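Long-range contacts in peptidase S15/CocE/NonD (Thaumarchaeota archaeon SCGC AB-539-E09, PDB 4PF1), which probably cleaves residues from the amino-terminal end of peptides, as a serine aminopeptidase of the alpha/beta-hydrolase fold: residues I50-T60 with S95-Y103; G164-I172 with M274-V285. All coordinates share one frame; numbering follows the deposited sequence.

Contact 1. Residues I50-T60 with S95-Y103; sequences IILIPKGVQNT and SAARYIIVY
Ile50 and Tyr103 exchange two backbone hydrogen bonds; the shorter, Ile50 N to Tyr103 O, spans 2.7 Å and is nearly straight at 167°. Two residues along, Leu52 and Ile101 repeat the exchange, with Leu52 N 2.8 Å from Ile101 O. Between these hydrogen-bonded pairs sits the non-hydrogen-bonded pair Ile51 and Val102. Where the ladder ends, side chains take over. The hydroxyl of Thr60 gives its proton to the carbonyl of Arg98, OG1 to O 2.8 Å, coming from above the carbonyl plane, 42° out of it. Arg98 itself closes a helix in a Schellman motif, and its side chain, bent at chi3 (75°), swings back so that NH1 reaches Lys55 O at 2.8 Å, a weak bond with the oxygen at the guanidinium edge, in its plane. Val57 covers one face of that group, its CG2 3.5 Å from Arg98 NH2.

The order here is that of the alpha/beta-hydrolase sheet: strand 100-105 runs between strand 46-54, antiparallel to it, and strand 60-67, parallel to it. The type II turn from Pro54 to Val57 starts the loop that carries the chain past the N-terminal end of strand 100-105 to strand 60-67.

Packing radiates from Ile100. Its CG2 meets Ile51 CG2 at 3.8 Å, its CG1 lies alongside Ile53 CG2 at 3.9 Å, and its CD1 touches Thr60 CG2 at 3.7 Å. Pro54 lays its CG against the carbonyl oxygens of Arg98 and Tyr99. Ile50 and Tyr103 pack on helix 71-74, the Tyr103 hydroxyl bonding Asn91, while the Tyr99 hydroxyl bonds Asp361 of helix 347-365.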
# COMPACT_ATOMS: atom_id res chain seq x y z
N ILE A 50 38.71 5.43 1.36
CA ILE A 50 37.85 6.52 1.81
C ILE A 50 37.86 6.56 3.33
O ILE A 50 37.36 5.64 3.97
CB ILE A 50 36.40 6.38 1.23
CG1 ILE A 50 36.39 6.12 -0.32
CG2 ILE A 50 35.50 7.56 1.63
CD1 ILE A 50 37.27 7.09 -1.21
N ILE A 51 38.43 7.63 3.90
CA ILE A 51 38.57 7.80 5.35
C ILE A 51 37.60 8.89 5.85
O ILE A 51 37.69 10.05 5.42
CB ILE A 51 40.05 8.12 5.72
CG1 ILE A 51 41.02 7.08 5.11
CG2 ILE A 51 40.23 8.22 7.24
CD1 ILE A 51 42.35 7.65 4.61
N LEU A 52 36.68 8.51 6.75
CA LEU A 52 35.70 9.44 7.32
C LEU A 52 36.07 9.74 8.77
O LEU A 52 36.00 8.87 9.63
CB LEU A 52 34.27 8.87 7.21
CG LEU A 52 33.84 8.33 5.83
CD1 LEU A 52 32.52 7.61 5.93
CD2 LEU A 52 33.76 9.44 4.79
N ILE A 53 36.52 10.98 9.02
CA ILE A 53 36.94 11.39 10.35
C ILE A 53 35.90 12.35 10.95
O ILE A 53 35.64 13.40 10.37
CB ILE A 53 38.36 12.03 10.34
CG1 ILE A 53 39.34 11.25 9.44
CG2 ILE A 53 38.89 12.18 11.78
CD1 ILE A 53 40.47 12.07 8.85
N PRO A 54 35.29 12.01 12.11
CA PRO A 54 34.34 12.94 12.73
C PRO A 54 35.05 14.23 13.15
O PRO A 54 36.18 14.17 13.62
CB PRO A 54 33.80 12.16 13.95
CG PRO A 54 34.21 10.74 13.72
CD PRO A 54 35.47 10.80 12.93
N LYS A 55 34.42 15.39 12.92
CA LYS A 55 35.05 16.68 13.24
C LYS A 55 35.22 16.88 14.75
O LYS A 55 34.30 16.59 15.52
CB LYS A 55 34.27 17.85 12.62
CG LYS A 55 34.57 18.06 11.14
CD LYS A 55 34.37 19.51 10.73
CE LYS A 55 34.81 19.76 9.31
NZ LYS A 55 33.71 19.51 8.34
N GLY A 56 36.41 17.32 15.15
CA GLY A 56 36.76 17.61 16.54
C GLY A 56 37.26 16.43 17.36
O GLY A 56 37.74 16.62 18.48
N VAL A 57 37.15 15.21 16.81
CA VAL A 57 37.55 14.00 17.52
C VAL A 57 39.09 13.81 17.53
O VAL A 57 39.79 14.31 16.65
CB VAL A 57 36.81 12.74 16.97
CG1 VAL A 57 37.51 12.18 15.73
CG2 VAL A 57 36.65 11.67 18.04
N GLN A 58 39.59 13.12 18.56
CA GLN A 58 41.00 12.78 18.75
C GLN A 58 41.11 11.49 19.56
O GLN A 58 40.19 11.16 20.32
CB GLN A 58 41.78 13.94 19.42
CG GLN A 58 41.21 14.43 20.75
CD GLN A 58 42.00 15.61 21.27
OE1 GLN A 58 43.01 15.46 21.96
NE2 GLN A 58 41.56 16.82 20.93
N ASN A 59 42.21 10.73 19.34
CA ASN A 59 42.50 9.45 20.02
C ASN A 59 41.30 8.47 19.92
O ASN A 59 40.94 7.83 20.92
CB ASN A 59 42.91 9.70 21.48
CG ASN A 59 43.80 8.63 22.07
OD1 ASN A 59 44.81 8.23 21.48
ND2 ASN A 59 43.48 8.19 23.27
N THR A 60 40.69 8.36 18.73
CA THR A 60 39.53 7.48 18.48
C THR A 60 39.96 6.27 17.60
O THR A 60 40.83 6.42 16.75
CB THR A 60 38.34 8.29 17.88
OG1 THR A 60 37.14 7.53 17.94
CG2 THR A 60 38.59 8.75 16.45
N SER A 95 29.64 5.10 14.22
CA SER A 95 29.49 6.51 13.87
C SER A 95 29.05 7.32 15.09
O SER A 95 29.57 8.42 15.31
CB SER A 95 28.50 6.69 12.72
OG SER A 95 28.29 8.06 12.43
N ALA A 96 28.09 6.78 15.88
CA ALA A 96 27.59 7.42 17.10
C ALA A 96 28.69 7.51 18.17
O ALA A 96 28.74 8.49 18.92
CB ALA A 96 26.39 6.66 17.64
N ALA A 97 29.60 6.50 18.21
CA ALA A 97 30.74 6.45 19.13
C ALA A 97 31.90 7.34 18.63
O ALA A 97 32.90 7.49 19.33
CB ALA A 97 31.22 5.01 19.29
N ARG A 98 31.73 7.93 17.42
CA ARG A 98 32.68 8.84 16.76
C ARG A 98 34.01 8.14 16.41
O ARG A 98 35.09 8.73 16.54
CB ARG A 98 32.90 10.13 17.58
CG ARG A 98 31.61 10.91 17.82
CD ARG A 98 31.81 12.11 18.71
NE ARG A 98 32.46 13.21 17.99
CZ ARG A 98 33.54 13.85 18.43
NH1 ARG A 98 34.07 14.83 17.72
NH2 ARG A 98 34.10 13.51 19.58
N TYR A 99 33.92 6.90 15.89
CA TYR A 99 35.06 6.14 15.36
C TYR A 99 35.45 6.72 14.02
O TYR A 99 34.62 7.38 13.37
CB TYR A 99 34.65 4.66 15.13
CG TYR A 99 34.72 3.71 16.32
CD1 TYR A 99 34.44 4.16 17.61
CD2 TYR A 99 34.94 2.35 16.13
CE1 TYR A 99 34.45 3.29 18.69
CE2 TYR A 99 34.94 1.47 17.21
CZ TYR A 99 34.70 1.94 18.49
OH TYR A 99 34.73 1.08 19.55
N ILE A 100 36.66 6.43 13.55
CA ILE A 100 37.04 6.78 12.19
C ILE A 100 36.55 5.62 11.32
O ILE A 100 36.84 4.46 11.62
CB ILE A 100 38.57 7.06 12.05
CG1 ILE A 100 38.94 8.43 12.68
CG2 ILE A 100 39.02 6.99 10.59
CD1 ILE A 100 40.36 8.52 13.24
N ILE A 101 35.71 5.92 10.31
CA ILE A 101 35.14 4.88 9.45
C ILE A 101 35.88 4.89 8.11
O ILE A 101 35.93 5.93 7.43
CB ILE A 101 33.61 5.03 9.30
CG1 ILE A 101 32.92 5.01 10.69
CG2 ILE A 101 33.04 3.94 8.37
CD1 ILE A 101 31.70 5.84 10.80
N VAL A 102 36.48 3.75 7.75
CA VAL A 102 37.28 3.62 6.53
C VAL A 102 36.73 2.53 5.61
O VAL A 102 36.55 1.39 6.04
CB VAL A 102 38.79 3.37 6.86
CG1 VAL A 102 39.61 3.19 5.60
CG2 VAL A 102 39.37 4.49 7.73
N TYR A 103 36.50 2.89 4.33
CA TYR A 103 36.07 1.96 3.29
C TYR A 103 37.09 1.97 2.17
O TYR A 103 37.46 3.04 1.69
CB TYR A 103 34.67 2.30 2.76
CG TYR A 103 33.56 1.65 3.55
CD1 TYR A 103 33.24 2.10 4.83
CD2 TYR A 103 32.85 0.57 3.04
CE1 TYR A 103 32.24 1.48 5.58
CE2 TYR A 103 31.84 -0.04 3.77
CZ TYR A 103 31.54 0.41 5.04
OH TYR A 103 30.57 -0.20 5.78

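Contact 2. Residues G164-I172 with M274-V285; sequences GYTTLMCTI and MDKMLAQHPLTV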
# COMPACT_ATOMS: atom_id res chain seq x y z
N GLY A 164 32.67 -9.56 4.57
CA GLY A 164 32.88 -10.49 5.67
C GLY A 164 34.06 -11.40 5.38
O GLY A 164 34.84 -11.72 6.27
N TYR A 165 34.20 -11.79 4.09
CA TYR A 165 35.32 -12.60 3.60
C TYR A 165 36.62 -11.80 3.74
O TYR A 165 37.62 -12.36 4.20
CB TYR A 165 35.07 -13.01 2.12
CG TYR A 165 36.29 -13.54 1.40
CD1 TYR A 165 36.65 -14.88 1.48
CD2 TYR A 165 37.06 -12.70 0.59
CE1 TYR A 165 37.77 -15.37 0.81
CE2 TYR A 165 38.19 -13.18 -0.07
CZ TYR A 165 38.54 -14.52 0.03
OH TYR A 165 39.63 -15.01 -0.64
N THR A 166 36.60 -10.50 3.37
CA THR A 166 37.79 -9.64 3.49
C THR A 166 38.14 -9.41 4.96
O THR A 166 39.32 -9.33 5.29
CB THR A 166 37.62 -8.32 2.72
OG1 THR A 166 36.53 -7.59 3.27
CG2 THR A 166 37.44 -8.52 1.22
N THR A 167 37.11 -9.36 5.85
CA THR A 167 37.28 -9.21 7.30
C THR A 167 38.05 -10.43 7.86
O THR A 167 38.96 -10.26 8.67
CB THR A 167 35.90 -9.03 7.98
OG1 THR A 167 35.34 -7.77 7.60
CG2 THR A 167 35.96 -9.12 9.50
N LEU A 168 37.70 -11.65 7.39
CA LEU A 168 38.38 -12.88 7.79
C LEU A 168 39.84 -12.88 7.34
O LEU A 168 40.71 -13.37 8.07
CB LEU A 168 37.66 -14.12 7.22
CG LEU A 168 36.26 -14.41 7.75
CD1 LEU A 168 35.60 -15.48 6.90
CD2 LEU A 168 36.28 -14.84 9.22
N MET A 169 40.11 -12.31 6.14
CA MET A 169 41.47 -12.24 5.58
C MET A 169 42.37 -11.28 6.39
O MET A 169 43.60 -11.41 6.32
CB MET A 169 41.43 -11.84 4.10
CG MET A 169 40.99 -12.98 3.18
SD MET A 169 42.23 -14.30 3.08
CE MET A 169 41.46 -15.36 1.94
N CYS A 170 41.78 -10.37 7.19
CA CYS A 170 42.52 -9.43 8.05
C CYS A 170 43.23 -10.18 9.19
O CYS A 170 44.23 -9.70 9.72
CB CYS A 170 41.60 -8.34 8.61
SG CYS A 170 40.81 -7.31 7.34
N THR A 171 42.68 -11.36 9.58
CA THR A 171 43.17 -12.17 10.70
C THR A 171 44.37 -13.08 10.31
O THR A 171 44.96 -13.70 11.20
CB THR A 171 42.03 -13.00 11.31
OG1 THR A 171 41.68 -14.07 10.43
CG2 THR A 171 40.80 -12.17 11.63
N ILE A 172 44.71 -13.15 9.01
CA ILE A 172 45.87 -13.94 8.54
C ILE A 172 47.09 -13.03 8.57
O ILE A 172 47.07 -11.97 7.93
CB ILE A 172 45.62 -14.56 7.13
CG1 ILE A 172 44.33 -15.44 7.10
CG2 ILE A 172 46.85 -15.33 6.61
CD1 ILE A 172 44.28 -16.64 8.12
N MET A 274 37.23 -21.26 3.66
CA MET A 274 37.68 -20.36 4.72
C MET A 274 37.73 -21.02 6.09
O MET A 274 38.61 -20.68 6.88
CB MET A 274 36.82 -19.09 4.76
CG MET A 274 36.97 -18.23 3.52
SD MET A 274 38.70 -17.74 3.24
CE MET A 274 38.77 -16.28 4.29
N ASP A 275 36.80 -21.95 6.37
CA ASP A 275 36.79 -22.69 7.64
C ASP A 275 38.01 -23.61 7.74
O ASP A 275 38.66 -23.66 8.79
CB ASP A 275 35.48 -23.50 7.79
CG ASP A 275 35.26 -24.55 6.73
OD1 ASP A 275 35.24 -24.19 5.53
OD2 ASP A 275 35.11 -25.73 7.09
N LYS A 276 38.35 -24.30 6.64
CA LYS A 276 39.49 -25.22 6.57
C LYS A 276 40.81 -24.43 6.58
O LYS A 276 41.75 -24.84 7.26
CB LYS A 276 39.38 -26.13 5.34
CG LYS A 276 38.23 -27.13 5.44
CD LYS A 276 37.94 -27.81 4.10
CE LYS A 276 36.80 -28.80 4.19
NZ LYS A 276 35.47 -28.13 4.30
N MET A 277 40.85 -23.28 5.87
CA MET A 277 42.02 -22.40 5.80
C MET A 277 42.34 -21.77 7.18
O MET A 277 43.47 -21.89 7.66
CB MET A 277 41.81 -21.31 4.73
CG MET A 277 43.06 -20.51 4.39
SD MET A 277 43.33 -19.09 5.48
CE MET A 277 42.21 -17.90 4.75
N LEU A 278 41.34 -21.11 7.82
CA LEU A 278 41.51 -20.46 9.14
C LEU A 278 41.89 -21.46 10.25
O LEU A 278 42.55 -21.07 11.22
CB LEU A 278 40.25 -19.67 9.54
CG LEU A 278 40.07 -18.30 8.89
CD1 LEU A 278 38.62 -17.91 8.84
CD2 LEU A 278 40.86 -17.24 9.61
N ALA A 279 41.47 -22.73 10.10
CA ALA A 279 41.78 -23.79 11.06
C ALA A 279 43.27 -24.13 11.05
O ALA A 279 43.81 -24.53 12.08
CB ALA A 279 40.96 -25.04 10.76
N GLN A 280 43.94 -23.95 9.89
CA GLN A 280 45.37 -24.22 9.70
C GLN A 280 46.25 -23.00 10.07
O GLN A 280 47.48 -23.08 9.95
CB GLN A 280 45.64 -24.64 8.24
CG GLN A 280 45.07 -26.01 7.86
CD GLN A 280 45.12 -26.25 6.37
OE1 GLN A 280 44.62 -25.46 5.56
NE2 GLN A 280 45.68 -27.38 5.98
N HIS A 281 45.63 -21.90 10.50
CA HIS A 281 46.36 -20.68 10.88
C HIS A 281 46.13 -20.32 12.35
O HIS A 281 45.09 -20.68 12.91
CB HIS A 281 45.94 -19.51 9.97
CG HIS A 281 46.54 -19.56 8.61
ND1 HIS A 281 47.77 -18.98 8.34
CD2 HIS A 281 46.09 -20.17 7.49
CE1 HIS A 281 48.01 -19.22 7.06
NE2 HIS A 281 47.02 -19.94 6.51
N PRO A 282 47.08 -19.60 13.02
CA PRO A 282 46.86 -19.24 14.43
C PRO A 282 45.67 -18.30 14.62
O PRO A 282 45.44 -17.41 13.79
CB PRO A 282 48.17 -18.57 14.84
CG PRO A 282 49.17 -18.97 13.80
CD PRO A 282 48.38 -19.11 12.54
N LEU A 283 44.90 -18.52 15.69
CA LEU A 283 43.76 -17.71 16.07
C LEU A 283 44.19 -16.78 17.20
O LEU A 283 44.38 -17.23 18.33
CB LEU A 283 42.60 -18.63 16.49
CG LEU A 283 41.33 -17.98 17.03
CD1 LEU A 283 40.38 -17.61 15.91
CD2 LEU A 283 40.66 -18.90 18.01
N THR A 284 44.45 -15.50 16.86
CA THR A 284 44.96 -14.51 17.82
C THR A 284 44.04 -13.30 17.96
O THR A 284 44.03 -12.66 19.02
CB THR A 284 46.37 -14.04 17.41
OG1 THR A 284 46.32 -13.52 16.08
CG2 THR A 284 47.42 -15.15 17.50
N VAL A 285 43.29 -12.96 16.90
CA VAL A 285 42.41 -11.80 16.85
C VAL A 285 41.01 -12.15 17.41
O VAL A 285 40.40 -13.12 16.95
CB VAL A 285 42.31 -11.23 15.40
CG1 VAL A 285 41.47 -9.96 15.35
CG2 VAL A 285 43.70 -10.98 14.81
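The His281 imidazole takes Ile172 CD1 over one face, a CH-pi contact with the methyl 4.1 Å from the ring centroid, while Met277 O lies in plane at the ring's edge. The Tyr165 ring has Met169 CG over one face, offset toward the rim. Met274 SD approaches the same ring obliquely, 3.5 Å from CE1, in a Met-aromatic contact; the Tyr165 hydroxyl is bonded to Lys120 O, and a glycerol lies beside this side chain.

Helix 162-169 directly follows Ser161, the probable nucleophile of a Ser-His-Asp triad, and would thus be the helix behind the nucleophile elbow. The axes of segments 164-169 and 274-279 run nearly parallel, 12° apart in direction, and come within 11.9 Å; long side chains fill the interval. Its chain bent at chi2 and chi3, Met274 carries CE across to Leu168 CB (3.8 Å) and Met169 CE (3.7 Å). Ile172 and Met277 meet tip to tip, CD1 to SD 3.7 Å. Were Ile172 cut back to an alanine, a gap would probably open among Met277, Leu278 and His281, and the imidazole face would lose its methyl. With chi1 at 73°, Thr171 turns OG1 back to Leu168 O (2.6 Å); Leu278 CD2 packs on that hydroxyl.

Both contacts are largely buried within the S15 family region, but join different elements. Contact 1 joins two neighbouring strands near one side of the main sheet, with a loop and helix end beside them, its centre about 29 Å from that of the chain; its turn and Arg98 reach the surface. Contact 2 lies deeper, its centre about 17 Å from the same point, and joins two helices and a following loop. Its chemistry is apolar, methionine sulfurs and methyls packing on aliphatic side chains and a tyrosine ring with no hydrogen bond crossing, whereas backbone bonds stitch the strands of contact 1. The two do not touch (nearest atoms about 9 Å apart), and contact 1 comes first in the sequence.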